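Local coordinates for protein indole-3-pyruvate decarboxylase (Azospirillum brasilense, PDB 2NXW) that catalyses the thiamine diphosphate- and magnesium-dependent decarboxylation of indole-3-pyruvate to indole-3-acetaldehyde, a step in auxin biosynthesis, at residues K110-E124 and Q175-M187. Sequence-based numbering, arbitrary orientation.
Sequences KSPVVVISGAPGTTE and QSRPVYLEIPRNM. Unlike the reference sequence in segment 175-187: Q175 (reference Leu).
V113 O accepts the amide of V179, and V115, S117 and A119 continue this parallel ladder between strands 113-119 and 179-184; the bond from I183 N to S117 O is nearly straight (173° at the hydrogen). On one sheet face, V114 CG2 lies beside V179 CG2 and I116 CG2 meets I183 CD1 at 3.7 Å, with helix 161-175 packed over V179 and L181. On the other, V115 CG1, placed anti to its own backbone N (chi1 176°), reaches the Y180 ring edge in its plane, 3.8 Å from CD1. The hydroxyl of Y180 bonds E182 OE1 on its anti lone pair and also Q141. Before the strands, S176 OG donates to K110 O (2.8 Å) and K110 NZ to Q175 O, both from above the carbonyl planes. K110 CD sits 3.4 Å over the centre of the R177 guanidinium; D322 forms salt bridges with both cations, while R177 NH1 also hydrogen-bonds Y107 O. Beyond the strands, N186 binds T122 twice: OD1 takes the backbone N and ND2 gives to OG1 (2.9 Å). R185 grips E124 side-on within its guanidinium plane, NE to OE1 at 2.8 Å and NH2 to OE2 at 3.2 Å. A leucine in place of R185 would probably leave the E124 carboxylate without its countercharge, held within the two segments by little more than the weak bond from G121 N. The pair forms neighbouring strands of the six-stranded parallel sheet, flanked by helices, of the N-terminal pyrimidine-binding domain characteristic of thiamine diphosphate-dependent decarboxylases; S117 lies about 10 Å by side chain from a bound thiamine diphosphate.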
ATOM      1  N   LYS A 110      14.324  -7.789  18.476  1.00 12.19           N
ATOM      2  CA  LYS A 110      13.956  -7.116  19.726  1.00 12.43           C
ATOM      3  C   LYS A 110      15.118  -6.529  20.526  1.00 12.60           C
ATOM      4  O   LYS A 110      15.237  -6.770  21.727  1.00 14.19           O
ATOM      5  CB  LYS A 110      13.162  -8.103  20.599  1.00 13.80           C
ATOM      6  CG  LYS A 110      11.788  -8.492  20.016  1.00 13.37           C
ATOM      7  CD  LYS A 110      10.677  -7.529  20.420  1.00 15.35           C
ATOM      8  CE  LYS A 110      10.222  -7.802  21.841  1.00 16.22           C
ATOM      9  NZ  LYS A 110       9.018  -6.988  22.235  1.00 15.85           N
ATOM     10  N   SER A 111      15.952  -5.736  19.861  1.00 11.71           N
ATOM     11  CA  SER A 111      17.099  -5.100  20.520  1.00 13.16           C
ATOM     12  C   SER A 111      16.891  -3.592  20.409  1.00 14.02           C
ATOM     13  O   SER A 111      16.784  -3.049  19.303  1.00 13.78           O
ATOM     14  CB  SER A 111      18.405  -5.512  19.833  1.00 12.49           C
ATOM     15  OG  SER A 111      19.510  -4.946  20.513  1.00 13.71           O
ATOM     16  N   PRO A 112      16.835  -2.894  21.555  1.00 13.94           N
ATOM     17  CA  PRO A 112      16.616  -1.446  21.576  1.00 14.00           C
ATOM     18  C   PRO A 112      17.794  -0.552  21.247  1.00 14.34           C
ATOM     19  O   PRO A 112      18.481  -0.042  22.144  1.00 16.24           O
ATOM     20  CB  PRO A 112      16.081  -1.213  22.984  1.00 15.08           C
ATOM     21  CG  PRO A 112      16.905  -2.144  23.788  1.00 14.15           C
ATOM     22  CD  PRO A 112      16.923  -3.427  22.929  1.00 14.21           C
ATOM     23  N   VAL A 113      18.023  -0.367  19.955  1.00 12.95           N
ATOM     24  CA  VAL A 113      19.088   0.505  19.498  1.00 12.45           C
ATOM     25  C   VAL A 113      18.504   1.895  19.324  1.00 13.70           C
ATOM     26  O   VAL A 113      17.508   2.078  18.620  1.00 14.09           O
ATOM     27  CB  VAL A 113      19.678   0.044  18.137  1.00 12.03           C
ATOM     28  CG1 VAL A 113      20.633   1.104  17.597  1.00 14.64           C
ATOM     29  CG2 VAL A 113      20.412  -1.290  18.313  1.00 15.79           C
ATOM     30  N   VAL A 114      19.108   2.866  19.998  1.00 13.22           N
ATOM     31  CA  VAL A 114      18.674   4.251  19.885  1.00 13.74           C
ATOM     32  C   VAL A 114      19.494   4.883  18.766  1.00 12.19           C
ATOM     33  O   VAL A 114      20.708   5.066  18.892  1.00 13.28           O
ATOM     34  CB  VAL A 114      18.922   5.028  21.202  1.00 14.49           C
ATOM     35  CG1 VAL A 114      18.508   6.487  21.033  1.00 14.76           C
ATOM     36  CG2 VAL A 114      18.143   4.379  22.344  1.00 14.93           C
ATOM     37  N   VAL A 115      18.834   5.182  17.655  1.00 12.78           N
ATOM     38  CA  VAL A 115      19.492   5.803  16.517  1.00 12.14           C
ATOM     39  C   VAL A 115      19.398   7.311  16.689  1.00 12.92           C
ATOM     40  O   VAL A 115      18.302   7.843  16.877  1.00 14.18           O
ATOM     41  CB  VAL A 115      18.788   5.415  15.205  1.00 13.05           C
ATOM     42  CG1 VAL A 115      19.433   6.144  14.012  1.00 13.31           C
ATOM     43  CG2 VAL A 115      18.858   3.904  15.023  1.00 13.39           C
ATOM     44  N   ILE A 116      20.542   7.985  16.639  1.00 12.94           N
ATOM     45  CA  ILE A 116      20.584   9.439  16.777  1.00 13.49           C
ATOM     46  C   ILE A 116      21.216   9.985  15.511  1.00 13.47           C
ATOM     47  O   ILE A 116      22.393   9.743  15.246  1.00 13.48           O
ATOM     48  CB  ILE A 116      21.460   9.881  17.973  1.00 13.85           C
ATOM     49  CG1 ILE A 116      20.987   9.193  19.250  1.00 14.42           C
ATOM     50  CG2 ILE A 116      21.385  11.413  18.136  1.00 14.13           C
ATOM     51  CD1 ILE A 116      21.878   9.473  20.446  1.00 14.83           C
ATOM     52  N   SER A 117      20.439  10.710  14.714  1.00 13.48           N
ATOM     53  CA  SER A 117      20.974  11.283  13.487  1.00 13.56           C
ATOM     54  C   SER A 117      21.068  12.791  13.538  1.00 14.92           C
ATOM     55  O   SER A 117      20.167  13.461  14.041  1.00 15.54           O
ATOM     56  CB  SER A 117      20.098  10.927  12.276  1.00 14.13           C
ATOM     57  OG  SER A 117      20.615  11.506  11.082  1.00 15.29           O
ATOM     58  N   GLY A 118      22.169  13.320  13.019  1.00 14.67           N
ATOM     59  CA  GLY A 118      22.302  14.763  12.927  1.00 15.26           C
ATOM     60  C   GLY A 118      21.341  15.153  11.810  1.00 16.54           C
ATOM     61  O   GLY A 118      20.869  14.299  11.049  1.00 17.71           O
ATOM     62  N   ALA A 119      21.031  16.436  11.694  1.00 16.15           N
ATOM     63  CA  ALA A 119      20.119  16.891  10.655  1.00 17.31           C
ATOM     64  C   ALA A 119      20.357  18.370  10.407  1.00 17.99           C
ATOM     65  O   ALA A 119      20.998  19.047  11.212  1.00 19.24           O
ATOM     66  CB  ALA A 119      18.672  16.667  11.089  1.00 17.01           C
ATOM     67  N   PRO A 120      19.862  18.888   9.277  1.00 19.65           N
ATOM     68  CA  PRO A 120      20.038  20.311   8.964  1.00 20.16           C
ATOM     69  C   PRO A 120      19.424  21.155  10.078  1.00 20.71           C
ATOM     70  O   PRO A 120      18.482  20.715  10.741  1.00 20.95           O
ATOM     71  CB  PRO A 120      19.279  20.466   7.645  1.00 20.57           C
ATOM     72  CG  PRO A 120      19.439  19.112   6.999  1.00 20.81           C
ATOM     73  CD  PRO A 120      19.208  18.175   8.164  1.00 19.01           C
ATOM     74  N   GLY A 121      19.964  22.354  10.282  1.00 21.17           N
ATOM     75  CA  GLY A 121      19.435  23.242  11.304  1.00 22.72           C
ATOM     76  C   GLY A 121      17.990  23.596  11.004  1.00 23.63           C
ATOM     77  O   GLY A 121      17.574  23.585   9.847  1.00 23.09           O
ATOM     78  N   THR A 122      17.221  23.922  12.039  1.00 24.98           N
ATOM     79  CA  THR A 122      15.809  24.250  11.857  1.00 27.09           C
ATOM     80  C   THR A 122      15.528  25.418  10.920  1.00 29.32           C
ATOM     81  O   THR A 122      14.420  25.549  10.409  1.00 29.56           O
ATOM     82  CB  THR A 122      15.120  24.556  13.194  1.00 27.21           C
ATOM     83  OG1 THR A 122      15.750  25.684  13.807  1.00 26.57           O
ATOM     84  CG2 THR A 122      15.195  23.353  14.120  1.00 26.51           C
ATOM     85  N   THR A 123      16.517  26.271  10.692  1.00 31.19           N
ATOM     86  CA  THR A 123      16.305  27.403   9.802  1.00 35.01           C
ATOM     87  C   THR A 123      17.037  27.253   8.474  1.00 36.72           C
ATOM     88  O   THR A 123      17.214  28.230   7.746  1.00 37.44           O
ATOM     89  CB  THR A 123      16.729  28.726  10.469  1.00 34.83           C
ATOM     90  OG1 THR A 123      18.133  28.700  10.749  1.00 36.24           O
ATOM     91  CG2 THR A 123      15.960  28.928  11.765  1.00 35.63           C
ATOM     92  N   GLU A 124      17.455  26.027   8.169  1.00 38.31           N
ATOM     93  CA  GLU A 124      18.155  25.733   6.921  1.00 40.67           C
ATOM     94  C   GLU A 124      17.194  25.210   5.857  1.00 42.35           C
ATOM     95  O   GLU A 124      16.188  25.851   5.553  1.00 43.05           O
ATOM     96  CB  GLU A 124      19.275  24.719   7.162  1.00 40.68           C
ATOM     97  CG  GLU A 124      20.252  25.121   8.256  1.00 40.90           C
ATOM     98  CD  GLU A 124      21.432  24.174   8.358  1.00 41.60           C
ATOM     99  OE1 GLU A 124      22.040  24.097   9.447  1.00 39.98           O
ATOM    100  OE2 GLU A 124      21.752  23.509   7.350  1.00 42.63           O
ATOM    101  N   GLN A 175       9.041  -1.811  24.630  1.00 17.20           N
ATOM    102  CA  GLN A 175       8.835  -2.850  23.632  1.00 16.98           C
ATOM    103  C   GLN A 175      10.120  -3.501  23.162  1.00 16.59           C
ATOM    104  O   GLN A 175      10.078  -4.400  22.334  1.00 15.75           O
ATOM    105  CB  GLN A 175       8.064  -2.290  22.434  1.00 20.16           C
ATOM    106  CG  GLN A 175       6.591  -2.005  22.742  1.00 21.90           C
ATOM    107  CD  GLN A 175       5.746  -3.269  22.895  1.00 23.52           C
ATOM    108  OE1 GLN A 175       6.234  -4.320  23.330  1.00 22.75           O
ATOM    109  NE2 GLN A 175       4.464  -3.166  22.554  1.00 24.24           N
ATOM    110  N   SER A 176      11.251  -3.048  23.692  1.00 15.12           N
ATOM    111  CA  SER A 176      12.555  -3.610  23.328  1.00 14.95           C
ATOM    112  C   SER A 176      12.783  -3.602  21.814  1.00 14.89           C
ATOM    113  O   SER A 176      13.080  -4.635  21.210  1.00 15.11           O
ATOM    114  CB  SER A 176      12.681  -5.036  23.881  1.00 14.33           C
ATOM    115  OG  SER A 176      14.031  -5.477  23.864  1.00 14.50           O
ATOM    116  N   ARG A 177      12.632  -2.428  21.208  1.00 14.24           N
ATOM    117  CA  ARG A 177      12.834  -2.251  19.769  1.00 14.65           C
ATOM    118  C   ARG A 177      13.566  -0.931  19.567  1.00 13.47           C
ATOM    119  O   ARG A 177      13.543  -0.055  20.427  1.00 13.44           O
ATOM    120  CB  ARG A 177      11.505  -2.145  19.036  1.00 16.53           C
ATOM    121  CG  ARG A 177      10.497  -3.234  19.310  1.00 21.14           C
ATOM    122  CD  ARG A 177      10.486  -4.255  18.203  1.00 17.57           C
ATOM    123  NE  ARG A 177       9.286  -5.085  18.250  1.00 18.46           N
ATOM    124  CZ  ARG A 177       9.170  -6.251  17.628  1.00 17.35           C
ATOM    125  NH1 ARG A 177      10.185  -6.719  16.914  1.00 18.44           N
ATOM    126  NH2 ARG A 177       8.052  -6.958  17.725  1.00 15.24           N
ATOM    127  N   PRO A 178      14.207  -0.757  18.413  1.00 12.05           N
ATOM    128  CA  PRO A 178      14.942   0.475  18.119  1.00 12.03           C
ATOM    129  C   PRO A 178      14.027   1.689  18.022  1.00 12.28           C
ATOM    130  O   PRO A 178      12.835   1.556  17.722  1.00 12.23           O
ATOM    131  CB  PRO A 178      15.592   0.189  16.762  1.00 13.96           C
ATOM    132  CG  PRO A 178      15.666  -1.275  16.698  1.00 15.75           C
ATOM    133  CD  PRO A 178      14.402  -1.755  17.349  1.00 13.17           C
ATOM    134  N   VAL A 179      14.608   2.861  18.262  1.00 11.79           N
ATOM    135  CA  VAL A 179      13.892   4.129  18.160  1.00 13.16           C
ATOM    136  C   VAL A 179      14.780   5.104  17.394  1.00 13.77           C
ATOM    137  O   VAL A 179      15.994   4.885  17.248  1.00 13.71           O
ATOM    138  CB  VAL A 179      13.528   4.712  19.545  1.00 12.06           C
ATOM    139  CG1 VAL A 179      12.471   3.843  20.204  1.00 13.22           C
ATOM    140  CG2 VAL A 179      14.778   4.820  20.426  1.00 14.23           C
ATOM    141  N   TYR A 180      14.176   6.189  16.916  1.00 13.60           N
ATOM    142  CA  TYR A 180      14.868   7.177  16.107  1.00 13.15           C
ATOM    143  C   TYR A 180      14.759   8.610  16.631  1.00 14.09           C
ATOM    144  O   TYR A 180      13.660   9.100  16.886  1.00 15.52           O
ATOM    145  CB  TYR A 180      14.286   7.111  14.686  1.00 14.25           C
ATOM    146  CG  TYR A 180      14.868   8.105  13.709  1.00 13.84           C
ATOM    147  CD1 TYR A 180      16.180   7.987  13.272  1.00 15.33           C
ATOM    148  CD2 TYR A 180      14.093   9.160  13.205  1.00 14.98           C
ATOM    149  CE1 TYR A 180      16.717   8.881  12.361  1.00 16.40           C
ATOM    150  CE2 TYR A 180      14.621  10.062  12.293  1.00 15.81           C
ATOM    151  CZ  TYR A 180      15.934   9.921  11.875  1.00 16.50           C
ATOM    152  OH  TYR A 180      16.466  10.831  10.990  1.00 17.77           O
ATOM    153  N   LEU A 181      15.904   9.270  16.787  1.00 14.23           N
ATOM    154  CA  LEU A 181      15.944  10.655  17.244  1.00 14.57           C
ATOM    155  C   LEU A 181      16.728  11.453  16.217  1.00 15.46           C
ATOM    156  O   LEU A 181      17.865  11.115  15.895  1.00 16.86           O
ATOM    157  CB  LEU A 181      16.628  10.768  18.612  1.00 15.62           C
ATOM    158  CG  LEU A 181      15.856  10.144  19.778  1.00 15.99           C
ATOM    159  CD1 LEU A 181      16.703  10.180  21.053  1.00 17.27           C
ATOM    160  CD2 LEU A 181      14.541  10.909  19.986  1.00 16.70           C
ATOM    161  N   GLU A 182      16.112  12.515  15.703  1.00 15.80           N
ATOM    162  CA  GLU A 182      16.724  13.371  14.698  1.00 16.14           C
ATOM    163  C   GLU A 182      16.991  14.712  15.383  1.00 17.45           C
ATOM    164  O   GLU A 182      16.077  15.317  15.944  1.00 18.70           O
ATOM    165  CB  GLU A 182      15.734  13.511  13.533  1.00 19.30           C
ATOM    166  CG  GLU A 182      16.233  14.197  12.293  1.00 22.85           C
ATOM    167  CD  GLU A 182      15.213  14.103  11.175  1.00 21.41           C
ATOM    168  OE1 GLU A 182      15.092  13.020  10.556  1.00 21.63           O
ATOM    169  OE2 GLU A 182      14.516  15.108  10.925  1.00 26.11           O
ATOM    170  N   ILE A 183      18.239  15.167  15.353  1.00 16.34           N
ATOM    171  CA  ILE A 183      18.607  16.415  16.017  1.00 17.75           C
ATOM    172  C   ILE A 183      19.183  17.477  15.079  1.00 18.50           C
ATOM    173  O   ILE A 183      20.315  17.351  14.611  1.00 17.89           O
ATOM    174  CB  ILE A 183      19.652  16.159  17.135  1.00 17.45           C
ATOM    175  CG1 ILE A 183      19.167  15.043  18.067  1.00 19.85           C
ATOM    176  CG2 ILE A 183      19.890  17.442  17.929  1.00 19.23           C
ATOM    177  CD1 ILE A 183      20.144  14.705  19.183  1.00 21.40           C
ATOM    178  N   PRO A 184      18.401  18.535  14.777  1.00 18.06           N
ATOM    179  CA  PRO A 184      18.881  19.608  13.897  1.00 18.59           C
ATOM    180  C   PRO A 184      20.190  20.121  14.518  1.00 19.43           C
ATOM    181  O   PRO A 184      20.273  20.292  15.733  1.00 18.80           O
ATOM    182  CB  PRO A 184      17.753  20.635  13.972  1.00 18.75           C
ATOM    183  CG  PRO A 184      16.530  19.775  14.150  1.00 18.28           C
ATOM    184  CD  PRO A 184      16.994  18.750  15.168  1.00 18.33           C
ATOM    185  N   ARG A 185      21.208  20.388  13.712  1.00 18.94           N
ATOM    186  CA  ARG A 185      22.473  20.804  14.304  1.00 20.64           C
ATOM    187  C   ARG A 185      22.464  22.078  15.148  1.00 21.04           C
ATOM    188  O   ARG A 185      23.300  22.219  16.039  1.00 22.29           O
ATOM    189  CB  ARG A 185      23.569  20.885  13.240  1.00 23.16           C
ATOM    190  CG  ARG A 185      23.298  21.794  12.077  1.00 24.43           C
ATOM    191  CD  ARG A 185      24.554  21.877  11.239  1.00 27.98           C
ATOM    192  NE  ARG A 185      24.317  22.479   9.936  1.00 30.98           N
ATOM    193  CZ  ARG A 185      25.227  22.538   8.971  1.00 31.68           C
ATOM    194  NH1 ARG A 185      26.437  22.031   9.170  1.00 32.59           N
ATOM    195  NH2 ARG A 185      24.923  23.091   7.805  1.00 32.71           N
ATOM    196  N   ASN A 186      21.527  22.987  14.894  1.00 21.42           N
ATOM    197  CA  ASN A 186      21.468  24.222  15.683  1.00 21.47           C
ATOM    198  C   ASN A 186      20.776  24.014  17.033  1.00 21.83           C
ATOM    199  O   ASN A 186      20.708  24.936  17.854  1.00 21.78           O
ATOM    200  CB  ASN A 186      20.765  25.341  14.890  1.00 20.81           C
ATOM    201  CG  ASN A 186      19.296  25.046  14.623  1.00 22.14           C
ATOM    202  OD1 ASN A 186      18.926  23.917  14.292  1.00 21.93           O
ATOM    203  ND2 ASN A 186      18.451  26.071  14.747  1.00 22.64           N
ATOM    204  N   MET A 187      20.274  22.804  17.268  1.00 20.70           N
ATOM    205  CA  MET A 187      19.602  22.484  18.523  1.00 20.52           C
ATOM    206  C   MET A 187      20.499  21.722  19.492  1.00 19.61           C
ATOM    207  O   MET A 187      20.189  21.600  20.675  1.00 19.45           O
ATOM    208  CB  MET A 187      18.334  21.671  18.258  1.00 21.29           C
ATOM    209  CG  MET A 187      17.213  22.453  17.582  1.00 23.61           C
ATOM    210  SD  MET A 187      16.643  23.819  18.630  1.00 27.56           S
ATOM    211  CE  MET A 187      15.737  24.829  17.435  1.00 27.90           C
TER